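Local structure of amidohydrolase 3 domain-containing protein (Pyrococcus horikoshii, 3IGH) at residues A[227-237]-A[254-263]; A[240-250]-A[300-310]. The protein is uncharacterised but, as a member of the amidohydrolase family, probably hydrolyses carbon-nitrogen bonds other than peptide bonds. All coordinates share one frame; numbering follows the deposited sequence. Where two conformers were deposited one is given.

Contact 1: A[227-237]-A[254-263]; sequences LSINVFAYVTP and NRLTIAGVKL. With SO4 (sulfate ion), chain K; SO4 (sulfate ion), chain O; SO4 (sulfate ion), chain B.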
loop_
_atom_site.group_PDB
_atom_site.type_symbol
_atom_site.label_atom_id
_atom_site.label_comp_id
_atom_site.label_asym_id
_atom_site.label_seq_id
_atom_site.Cartn_x
_atom_site.Cartn_y
_atom_site.Cartn_z
ATOM N N LEU A 227 -6.779 -10.276 6.514
ATOM C CA LEU A 227 -6.784 -9.319 7.631
ATOM C C LEU A 227 -8.222 -8.920 7.945
ATOM O O LEU A 227 -8.903 -8.315 7.120
ATOM C CB LEU A 227 -5.966 -8.065 7.299
ATOM C CG LEU A 227 -4.509 -7.858 7.702
ATOM C CD1 LEU A 227 -4.158 -6.403 7.466
ATOM C CD2 LEU A 227 -4.211 -8.238 9.150
ATOM N N SER A 228 -8.687 -9.254 9.144
ATOM C CA SER A 228 -10.094 -9.081 9.466
ATOM C C SER A 228 -10.371 -7.824 10.293
ATOM O O SER A 228 -11.525 -7.517 10.597
ATOM C CB SER A 228 -10.613 -10.327 10.188
ATOM O OG SER A 228 -9.926 -10.512 11.411
ATOM N N ILE A 229 -9.306 -7.108 10.659
ATOM C CA ILE A 229 -9.403 -5.854 11.404
ATOM C C ILE A 229 -8.511 -4.805 10.721
ATOM O O ILE A 229 -7.578 -5.156 9.996
ATOM C CB ILE A 229 -8.946 -6.020 12.895
ATOM C CG1 ILE A 229 -7.501 -6.540 12.974
ATOM C CG2 ILE A 229 -9.935 -6.913 13.683
ATOM C CD1 ILE A 229 -6.847 -6.500 14.378
ATOM N N ASN A 230 -8.806 -3.528 10.950
ATOM C CA ASN A 230 -7.943 -2.452 10.476
ATOM C C ASN A 230 -6.668 -2.391 11.308
ATOM O O ASN A 230 -6.715 -2.397 12.537
ATOM C CB ASN A 230 -8.681 -1.108 10.502
ATOM C CG ASN A 230 -9.990 -1.153 9.733
ATOM O OD1 ASN A 230 -10.017 -1.528 8.556
ATOM N ND2 ASN A 230 -11.083 -0.783 10.395
ATOM N N VAL A 231 -5.526 -2.382 10.629
ATOM C CA VAL A 231 -4.234 -2.393 11.301
ATOM C C VAL A 231 -3.423 -1.175 10.871
ATOM O O VAL A 231 -3.079 -1.034 9.698
ATOM C CB VAL A 231 -3.447 -3.692 10.995
ATOM C CG1 VAL A 231 -2.062 -3.665 11.669
ATOM C CG2 VAL A 231 -4.239 -4.932 11.431
ATOM N N PHE A 232 -3.110 -0.308 11.829
ATOM C CA PHE A 232 -2.227 0.826 11.587
ATOM C C PHE A 232 -0.839 0.460 12.132
ATOM O O PHE A 232 -0.600 0.484 13.347
ATOM C CB PHE A 232 -2.819 2.109 12.206
ATOM C CG PHE A 232 -4.085 2.566 11.520
ATOM C CD1 PHE A 232 -4.040 3.571 10.551
ATOM C CD2 PHE A 232 -5.315 1.945 11.790
ATOM C CE1 PHE A 232 -5.197 3.966 9.874
ATOM C CE2 PHE A 232 -6.485 2.336 11.124
ATOM C CZ PHE A 232 -6.420 3.348 10.160
ATOM N N ALA A 233 0.063 0.101 11.222
ATOM C CA ALA A 233 1.380 -0.430 11.584
ATOM C C ALA A 233 2.375 0.666 11.936
ATOM O O ALA A 233 2.671 1.537 11.123
ATOM C CB ALA A 233 1.939 -1.306 10.467
ATOM N N TYR A 234 2.884 0.609 13.159
ATOM C CA TYR A 234 3.986 1.474 13.569
ATOM C C TYR A 234 5.229 0.615 13.665
ATOM O O TYR A 234 5.365 -0.215 14.570
ATOM C CB TYR A 234 3.674 2.177 14.894
ATOM C CG TYR A 234 2.698 3.330 14.759
ATOM C CD1 TYR A 234 1.335 3.102 14.540
ATOM C CD2 TYR A 234 3.135 4.658 14.885
ATOM C CE1 TYR A 234 0.434 4.166 14.419
ATOM C CE2 TYR A 234 2.230 5.736 14.772
ATOM C CZ TYR A 234 0.884 5.470 14.539
ATOM O OH TYR A 234 -0.018 6.501 14.433
ATOM N N VAL A 235 6.126 0.812 12.707
ATOM C CA VAL A 235 7.294 -0.033 12.548
ATOM C C VAL A 235 8.455 0.337 13.487
ATOM O O VAL A 235 8.508 1.430 14.048
ATOM C CB VAL A 235 7.775 -0.030 11.070
ATOM C CG1 VAL A 235 6.620 -0.390 10.111
ATOM C CG2 VAL A 235 8.370 1.325 10.679
ATOM N N THR A 236 9.386 -0.595 13.658
ATOM C CA THR A 236 10.615 -0.334 14.398
ATOM C C THR A 236 11.507 0.561 13.527
ATOM O O THR A 236 11.324 0.597 12.299
ATOM C CB THR A 236 11.382 -1.652 14.687
ATOM O OG1 THR A 236 11.743 -2.258 13.445
ATOM C CG2 THR A 236 10.521 -2.630 15.501
ATOM N N PRO A 237 12.457 1.302 14.147
ATOM C CA PRO A 237 13.461 2.048 13.365
ATOM C C PRO A 237 14.221 1.221 12.323
ATOM O O PRO A 237 14.556 1.743 11.261
ATOM C CB PRO A 237 14.436 2.546 14.436
ATOM C CG PRO A 237 13.584 2.717 15.652
ATOM C CD PRO A 237 12.621 1.539 15.597
ATOM N N ASN A 254 -6.383 -1.824 1.998
ATOM C CA ASN A 254 -7.743 -2.195 2.346
ATOM C C ASN A 254 -7.928 -2.287 3.865
ATOM O O ASN A 254 -8.809 -1.658 4.435
ATOM C CB ASN A 254 -8.079 -3.533 1.690
ATOM C CG ASN A 254 -9.479 -3.997 2.003
ATOM O OD1 ASN A 254 -10.432 -3.213 1.976
ATOM N ND2 ASN A 254 -9.613 -5.279 2.308
ATOM N N ARG A 255 -7.079 -3.065 4.512
ATOM C CA ARG A 255 -7.111 -3.194 5.968
ATOM C C ARG A 255 -5.815 -2.722 6.620
ATOM O O ARG A 255 -5.827 -2.256 7.762
ATOM C CB ARG A 255 -7.352 -4.650 6.345
ATOM C CG ARG A 255 -8.745 -5.137 6.028
ATOM C CD ARG A 255 -9.724 -4.509 6.963
ATOM N NE ARG A 255 -11.012 -5.198 6.954
ATOM C CZ ARG A 255 -12.029 -4.864 7.737
ATOM N NH1 ARG A 255 -11.906 -3.853 8.588
ATOM N NH2 ARG A 255 -13.170 -5.536 7.667
ATOM N N LEU A 256 -4.707 -2.864 5.894
ATOM C CA LEU A 256 -3.389 -2.496 6.400
ATOM C C LEU A 256 -3.005 -1.078 5.993
ATOM O O LEU A 256 -3.078 -0.712 4.811
ATOM C CB LEU A 256 -2.331 -3.490 5.887
ATOM C CG LEU A 256 -0.861 -3.246 6.268
ATOM C CD1 LEU A 256 -0.663 -3.394 7.793
ATOM C CD2 LEU A 256 0.065 -4.194 5.498
ATOM N N THR A 257 -2.588 -0.292 6.981
ATOM C CA THR A 257 -1.970 1.007 6.757
ATOM C C THR A 257 -0.530 0.960 7.261
ATOM O O THR A 257 -0.283 0.602 8.422
ATOM C CB THR A 257 -2.709 2.119 7.539
ATOM O OG1 THR A 257 -4.105 2.062 7.233
ATOM C CG2 THR A 257 -2.166 3.518 7.192
ATOM N N ILE A 258 0.419 1.319 6.400
ATOM C CA ILE A 258 1.779 1.607 6.865
ATOM C C ILE A 258 1.659 2.999 7.468
ATOM O O ILE A 258 1.490 3.976 6.740
ATOM C CB ILE A 258 2.813 1.565 5.701
ATOM C CG1 ILE A 258 2.688 0.250 4.915
ATOM C CG2 ILE A 258 4.252 1.783 6.225
ATOM C CD1 ILE A 258 2.815 -1.034 5.766
ATOM N N ALA A 259 1.679 3.080 8.793
ATOM C CA ALA A 259 1.233 4.294 9.487
ATOM C C ALA A 259 2.365 5.162 10.055
ATOM O O ALA A 259 2.290 6.386 10.016
ATOM C CB ALA A 259 0.236 3.930 10.615
ATOM N N GLY A 260 3.389 4.539 10.618
ATOM C CA GLY A 260 4.395 5.312 11.344
ATOM C C GLY A 260 5.572 4.511 11.853
ATOM O O GLY A 260 5.761 3.362 11.468
ATOM N N VAL A 261 6.365 5.149 12.709
ATOM C CA VAL A 261 7.487 4.509 13.397
ATOM C C VAL A 261 7.248 4.636 14.905
ATOM O O VAL A 261 6.634 5.607 15.368
ATOM C CB VAL A 261 8.862 5.162 12.996
ATOM C CG1 VAL A 261 8.952 6.614 13.466
ATOM C CG2 VAL A 261 10.055 4.354 13.531
ATOM N N LYS A 262 7.748 3.665 15.664
ATOM C CA LYS A 262 7.643 3.688 17.112
ATOM C C LYS A 262 9.025 3.866 17.755
ATOM O O LYS A 262 9.956 3.119 17.462
ATOM C CB LYS A 262 6.945 2.413 17.615
ATOM C CG LYS A 262 6.949 2.205 19.135
ATOM C CD LYS A 262 6.250 3.326 19.888
ATOM C CE LYS A 262 6.345 3.108 21.394
ATOM N NZ LYS A 262 5.637 1.886 21.852
ATOM N N LEU A 263 9.132 4.873 18.618
ATOM C CA LEU A 263 10.366 5.196 19.346
ATOM C C LEU A 263 10.166 5.140 20.863
ATOM O O LEU A 263 9.038 5.224 21.356
ATOM C CB LEU A 263 10.840 6.614 18.985
ATOM C CG LEU A 263 11.030 6.900 17.489
ATOM C CD1 LEU A 263 11.311 8.366 17.267
ATOM C CD2 LEU A 263 12.138 6.036 16.959
HETATM S S SO4 K . -12.614 -6.688 4.116
HETATM O O1 SO4 K . -13.512 -7.703 3.573
HETATM O O2 SO4 K . -11.696 -7.307 5.065
HETATM O O3 SO4 K . -11.862 -6.075 3.031
HETATM O O4 SO4 K . -13.397 -5.655 4.784
HETATM S S SO4 O . -16.538 -5.967 9.271
HETATM O O1 SO4 O . -17.684 -5.835 8.374
HETATM O O2 SO4 O . -15.761 -7.134 8.865
HETATM O O3 SO4 O . -15.703 -4.774 9.168
HETATM O O4 SO4 O . -16.986 -6.137 10.652
HETATM S S SO4 B . 5.431 -0.084 24.904
HETATM O O1 SO4 B . 4.921 -0.801 23.752
HETATM O O2 SO4 B . 4.572 -0.353 26.047
HETATM O O3 SO4 B . 6.767 -0.573 25.216
HETATM O O4 SO4 B . 5.429 1.355 24.619
#
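Phe232 and Thr257 meet side chain to side chain: the hydroxyl OG1 of Thr257 sits over one face of the ring, 3.4 Å from Phe232 CE1, while Ala259 CB comes to the ring's edge. Two residues on, the Tyr234 ring lies over Gly260, whose N stands above its face, offset toward the rim; Val261 O lies in the ring plane at its edge. The tyrosine reaches this place with CG anti to its carbonyl carbon (chi1 -76°), and glycine suits the partner position because a CB there would run into Tyr234 CE2. On the other face of the sheet, Val231 CG1 touches Leu256 CD1 at 4.1 Å, and Ala233 also packs on Leu256, small and branched aliphatic residues filling a buried layer. Behind these side chains the parallel backbones are joined by nearly straight bonds until Ala233, whose O accepts from both Ala259 N (3.0 Å) and Gly260 N (3.1 Å). This is a beta bulge, and it shifts the register by one.

At the start of the strands Arg255 is gripped on several sides. Its NH1 bonds Asn230 OD1 (3.0 Å) from above the amide's carbonyl plane, Ser228 O lies over the guanidinium's centre, and NE and NH2 hold two sulfates, NE reaching O2 of one at 2.9 Å. Glu466 completes the setting, in a salt bridge with Arg255 NH1 and a hydrogen bond to Asn230 ND2, which Ser204 also holds. At the far end Lys262 NZ bonds O4 of another sulfate, probably from the crystallisation liquor, at 2.8 Å. Such adjacent parallel strands form part of the wall of a TIM barrel, the fold of the amidohydrolases, whose active site lies at the C-terminal ends of the strands.

Contact 2: A[240-250]-A[300-310]; sequences LDKLESIGLGR and ITEKARSLGLD. With SO4 (sulfate ion), chain C; SO4 (sulfate ion), chain S; SO4 (sulfate ion), chain R.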
loop_
_atom_site.group_PDB
_atom_site.type_symbol
_atom_site.label_atom_id
_atom_site.label_comp_id
_atom_site.label_asym_id
_atom_site.label_seq_id
_atom_site.Cartn_x
_atom_site.Cartn_y
_atom_site.Cartn_z
ATOM N N LEU A 240 11.948 0.893 9.451
ATOM C CA LEU A 240 11.849 2.198 8.801
ATOM C C LEU A 240 12.988 2.396 7.782
ATOM O O LEU A 240 12.749 2.889 6.672
ATOM C CB LEU A 240 11.831 3.332 9.837
ATOM C CG LEU A 240 11.945 4.770 9.311
ATOM C CD1 LEU A 240 10.771 5.097 8.380
ATOM C CD2 LEU A 240 12.023 5.784 10.461
ATOM N N ASP A 241 14.203 1.975 8.141
ATOM C CA ASP A 241 15.342 2.020 7.193
ATOM C C ASP A 241 15.047 1.278 5.894
ATOM O O ASP A 241 15.420 1.725 4.811
ATOM C CB ASP A 241 16.606 1.427 7.819
ATOM C CG ASP A 241 17.214 2.324 8.879
ATOM O OD1 ASP A 241 16.835 3.514 8.950
ATOM O OD2 ASP A 241 18.075 1.834 9.644
ATOM N N LYS A 242 14.382 0.137 6.015
ATOM C CA LYS A 242 14.026 -0.659 4.847
ATOM C C LYS A 242 12.894 -0.033 4.032
ATOM O O LYS A 242 12.905 -0.116 2.808
ATOM C CB LYS A 242 13.691 -2.085 5.259
ATOM C CG LYS A 242 14.882 -2.827 5.843
ATOM C CD LYS A 242 14.618 -4.318 5.945
ATOM C CE LYS A 242 15.884 -5.058 6.359
ATOM N NZ LYS A 242 15.695 -6.534 6.382
ATOM N N LEU A 243 11.934 0.608 4.704
ATOM C CA LEU A 243 10.894 1.373 3.998
ATOM C C LEU A 243 11.513 2.482 3.169
ATOM O O LEU A 243 11.171 2.649 1.999
ATOM C CB LEU A 243 9.896 1.985 4.982
ATOM C CG LEU A 243 9.065 1.022 5.833
ATOM C CD1 LEU A 243 8.059 1.813 6.662
ATOM C CD2 LEU A 243 8.363 -0.020 4.971
ATOM N N GLU A 244 12.423 3.230 3.796
ATOM C CA GLU A 244 13.150 4.329 3.153
ATOM C C GLU A 244 13.898 3.888 1.891
ATOM O O GLU A 244 13.940 4.627 0.910
ATOM C CB GLU A 244 14.088 4.990 4.177
ATOM C CG GLU A 244 15.360 5.644 3.634
ATOM C CD GLU A 244 15.185 7.102 3.279
ATOM O OE1 GLU A 244 14.390 7.408 2.364
ATOM O OE2 GLU A 244 15.861 7.944 3.910
ATOM N N SER A 245 14.452 2.678 1.909
ATOM C CA SER A 245 15.180 2.128 0.761
ATOM C C SER A 245 14.349 1.981 -0.526
ATOM O O SER A 245 14.912 1.957 -1.612
ATOM C CB SER A 245 15.822 0.785 1.120
ATOM O OG SER A 245 14.868 -0.270 1.051
ATOM N N ILE A 246 13.030 1.860 -0.411
ATOM C CA ILE A 246 12.169 1.887 -1.596
ATOM C C ILE A 246 11.296 3.136 -1.679
ATOM O O ILE A 246 10.565 3.326 -2.652
ATOM C CB ILE A 246 11.301 0.609 -1.756
ATOM C CG1 ILE A 246 10.321 0.438 -0.589
ATOM C CG2 ILE A 246 12.190 -0.609 -1.920
ATOM C CD1 ILE A 246 9.214 -0.595 -0.859
ATOM N N GLY A 247 11.375 3.988 -0.660
ATOM C CA GLY A 247 10.592 5.220 -0.639
ATOM C C GLY A 247 9.160 4.993 -0.182
ATOM O O GLY A 247 8.295 5.833 -0.410
ATOM N N LEU A 248 8.910 3.868 0.486
ATOM C CA LEU A 248 7.568 3.589 0.995
ATOM C C LEU A 248 7.313 4.374 2.283
ATOM O O LEU A 248 7.975 4.143 3.299
ATOM C CB LEU A 248 7.367 2.083 1.221
ATOM C CG LEU A 248 6.046 1.603 1.861
ATOM C CD1 LEU A 248 4.851 2.103 1.067
ATOM C CD2 LEU A 248 5.998 0.074 1.956
ATOM N N GLY A 249 6.357 5.302 2.230
ATOM C CA GLY A 249 5.930 6.036 3.416
ATOM C C GLY A 249 4.519 5.654 3.819
ATOM O O GLY A 249 4.149 4.468 3.723
ATOM N N ARG A 250 3.713 6.624 4.267
ATOM C CA ARG A 250 2.320 6.305 4.595
ATOM C C ARG A 250 1.636 5.719 3.367
ATOM O O ARG A 250 1.763 6.241 2.251
ATOM C CB ARG A 250 1.530 7.493 5.167
ATOM C CG ARG A 250 0.200 7.040 5.800
ATOM C CD ARG A 250 -0.410 8.037 6.767
ATOM N NE ARG A 250 -1.392 7.402 7.656
ATOM C CZ ARG A 250 -1.239 7.254 8.973
ATOM N NH1 ARG A 250 -0.145 7.707 9.579
ATOM N NH2 ARG A 250 -2.189 6.663 9.696
ATOM N N ILE A 300 15.565 9.967 13.648
ATOM C CA ILE A 300 14.572 8.969 13.227
ATOM C C ILE A 300 13.216 9.636 12.900
ATOM O O ILE A 300 12.576 9.301 11.889
ATOM C CB ILE A 300 14.443 7.802 14.239
ATOM C CG1 ILE A 300 15.804 7.116 14.436
ATOM C CG2 ILE A 300 13.442 6.757 13.728
ATOM C CD1 ILE A 300 15.878 6.157 15.625
ATOM N N THR A 301 12.805 10.578 13.744
ATOM C CA THR A 301 11.600 11.371 13.519
ATOM C C THR A 301 11.641 12.056 12.142
ATOM O O THR A 301 10.678 11.980 11.382
ATOM C CB THR A 301 11.411 12.417 14.646
ATOM O OG1 THR A 301 11.231 11.741 15.900
ATOM C CG2 THR A 301 10.202 13.316 14.383
ATOM N N GLU A 302 12.767 12.685 11.810
ATOM C CA GLU A 302 12.904 13.365 10.515
ATOM C C GLU A 302 12.911 12.411 9.323
ATOM O O GLU A 302 12.357 12.746 8.268
ATOM C CB GLU A 302 14.128 14.295 10.484
ATOM C CG GLU A 302 14.024 15.524 11.413
ATOM C CD GLU A 302 12.852 16.454 11.091
ATOM O OE1 GLU A 302 13.111 17.604 10.695
ATOM O OE2 GLU A 302 11.669 16.056 11.253
ATOM N N LYS A 303 13.540 11.247 9.483
ATOM C CA LYS A 303 13.497 10.196 8.474
ATOM C C LYS A 303 12.040 9.787 8.203
ATOM O O LYS A 303 11.595 9.715 7.048
ATOM C CB LYS A 303 14.316 8.997 8.952
ATOM C CG LYS A 303 14.438 7.862 7.942
ATOM C CD LYS A 303 15.166 6.651 8.536
ATOM C CE LYS A 303 16.631 6.944 8.845
ATOM N NZ LYS A 303 17.370 7.367 7.622
ATOM N N ALA A 304 11.292 9.534 9.279
ATOM C CA ALA A 304 9.867 9.201 9.171
ATOM C C ALA A 304 9.055 10.317 8.512
ATOM O O ALA A 304 8.231 10.053 7.643
ATOM C CB ALA A 304 9.295 8.894 10.549
ATOM N N ARG A 305 9.308 11.564 8.914
ATOM C CA ARG A 305 8.558 12.707 8.391
ATOM C C ARG A 305 8.827 12.960 6.907
ATOM O O ARG A 305 7.942 13.411 6.179
ATOM C CB ARG A 305 8.818 13.967 9.231
ATOM C CG ARG A 305 8.188 13.922 10.651
ATOM C CD ARG A 305 6.722 13.498 10.589
ATOM N NE ARG A 305 5.903 14.468 9.843
ATOM C CZ ARG A 305 4.746 14.186 9.255
ATOM N NH1 ARG A 305 4.076 15.149 8.631
ATOM N NH2 ARG A 305 4.244 12.953 9.302
ATOM N N SER A 306 10.032 12.616 6.459
ATOM C CA SER A 306 10.390 12.688 5.041
ATOM C C SER A 306 9.579 11.690 4.205
ATOM O O SER A 306 9.515 11.813 2.986
ATOM C CB SER A 306 11.901 12.478 4.833
ATOM O OG SER A 306 12.269 11.102 4.859
ATOM N N LEU A 307 8.946 10.726 4.876
ATOM C CA LEU A 307 8.090 9.721 4.226
ATOM C C LEU A 307 6.617 9.899 4.572
ATOM O O LEU A 307 5.796 9.034 4.260
ATOM C CB LEU A 307 8.566 8.303 4.590
ATOM C CG LEU A 307 9.916 7.858 4.018
ATOM C CD1 LEU A 307 10.445 6.637 4.772
ATOM C CD2 LEU A 307 9.827 7.578 2.510
ATOM N N GLY A 308 6.286 11.019 5.219
ATOM C CA GLY A 308 4.911 11.316 5.636
ATOM C C GLY A 308 4.372 10.357 6.690
ATOM O O GLY A 308 3.159 10.213 6.842
ATOM N N LEU A 309 5.278 9.690 7.399
ATOM C CA LEU A 309 4.904 8.715 8.424
ATOM C C LEU A 309 4.704 9.368 9.778
ATOM O O LEU A 309 5.371 10.362 10.109
ATOM C CB LEU A 309 5.965 7.612 8.524
ATOM C CG LEU A 309 6.004 6.594 7.384
ATOM C CD1 LEU A 309 7.315 5.853 7.412
ATOM C CD2 LEU A 309 4.821 5.611 7.459
ATOM N N ASP A 310 3.784 8.805 10.565
ATOM C CA ASP A 310 3.559 9.267 11.934
ATOM C C ASP A 310 4.738 8.854 12.825
ATOM O O ASP A 310 5.545 7.996 12.468
ATOM C CB ASP A 310 2.245 8.696 12.492
ATOM C CG ASP A 310 1.730 9.457 13.713
ATOM O OD1 ASP A 310 2.218 10.569 14.003
ATOM O OD2 ASP A 310 0.819 8.938 14.400
HETATM S S SO4 C . 6.640 17.951 8.748
HETATM O O1 SO4 C . 5.201 17.780 8.945
HETATM O O2 SO4 C . 7.363 17.094 9.676
HETATM O O3 SO4 C . 7.003 17.587 7.381
HETATM O O4 SO4 C . 6.983 19.348 8.995
HETATM S S SO4 S . 1.433 14.916 6.296
HETATM O O1 SO4 S . 0.268 14.769 5.427
HETATM O O2 SO4 S . 1.587 13.717 7.108
HETATM O O3 SO4 S . 2.641 15.088 5.484
HETATM O O4 SO4 S . 1.238 16.073 7.166
HETATM S S SO4 R . 20.491 8.067 7.975
HETATM O O1 SO4 R . 20.203 7.604 9.331
HETATM O O2 SO4 R . 21.864 8.559 7.908
HETATM O O3 SO4 R . 20.333 6.959 7.038
HETATM O O4 SO4 R . 19.572 9.145 7.616
HETATM O O HOH W 1 1.113 10.271 8.748
#
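Leu240 fills the apolar centre, its two methyls parted between partners. CD1 meets Leu309 CD1 at 3.7 Å and Leu307 CD1 at 3.9 Å, whereas CD2 touches Ile300 CG2 at 3.7 Å and rests near Ala304. Having CG opposite the backbone N (chi1 171°) carries this fork across to the second helix, where the small Ala304 lets it come close. Leu307 reaches back the other way: CD1 lies on the backbone of Glu244, and CD2 is 3.7 Å from Gly247 O. Beside it Leu248 O is buried with no polar partner.

Further out the contact becomes backbone against backbone. Gly249 CA makes a CH...O contact of 3.1 Å with Leu307 O, so close that any CB would clash with that oxygen, and the same carbonyl takes a hydrogen bond from Arg250 N (3.2 Å). Toward solvent, Lys303 may lie near the carboxylates of Asp241 and Glu244, beyond salt-bridge distance; it has alternate conformers, so this is uncertain.

Arg305 marks the outer polar edge. Its NH2 bonds Leu309 O at 2.9 Å, approaching well above the carbonyl plane, while NE and NH1 hold one sulfate side-on, NH1 reaching O1 at 2.9 Å. A leucine here would probably deprive Leu309 O of its side-chain donor and leave the sulfate without these two N-H groups. On the other flank Leu243 and Ile246 pack on Ile246 of the second subunit. Both helices end in Schellman motifs, with Gly247 and Gly308 as the C-prime residues at positive phi, a backbone shape glycine adopts easily. Paired helix ends turning back toward their next strands are the alpha-beta turns of a TIM barrel's outer layer, at the N-terminal side of the strands.

Contact 1 belongs to the barrel wall and contact 2 to the helical layer around it; their centres lie about 13 Å apart. They use consecutive elements: strand 230-235 runs on into helix 237-246, and strand 256-264 precedes helix 294-305. A run of backbone bonds, shifted in register by one bulge, defines the strand pair, whereas leucine packing and a single backbone bond join the helix ends. Both are largely buried, but contact 2 lies farther from the chain's centre. The layers meet where Leu240 and Leu243 cover Val235, and where Tyr234 OH probably hydrogen-bonds Asp310 OD2 (2.6 Å), tying an aromatic of the wall to the residue of contact 2 that opens strand 310-315. Each contact also touches the second subunit.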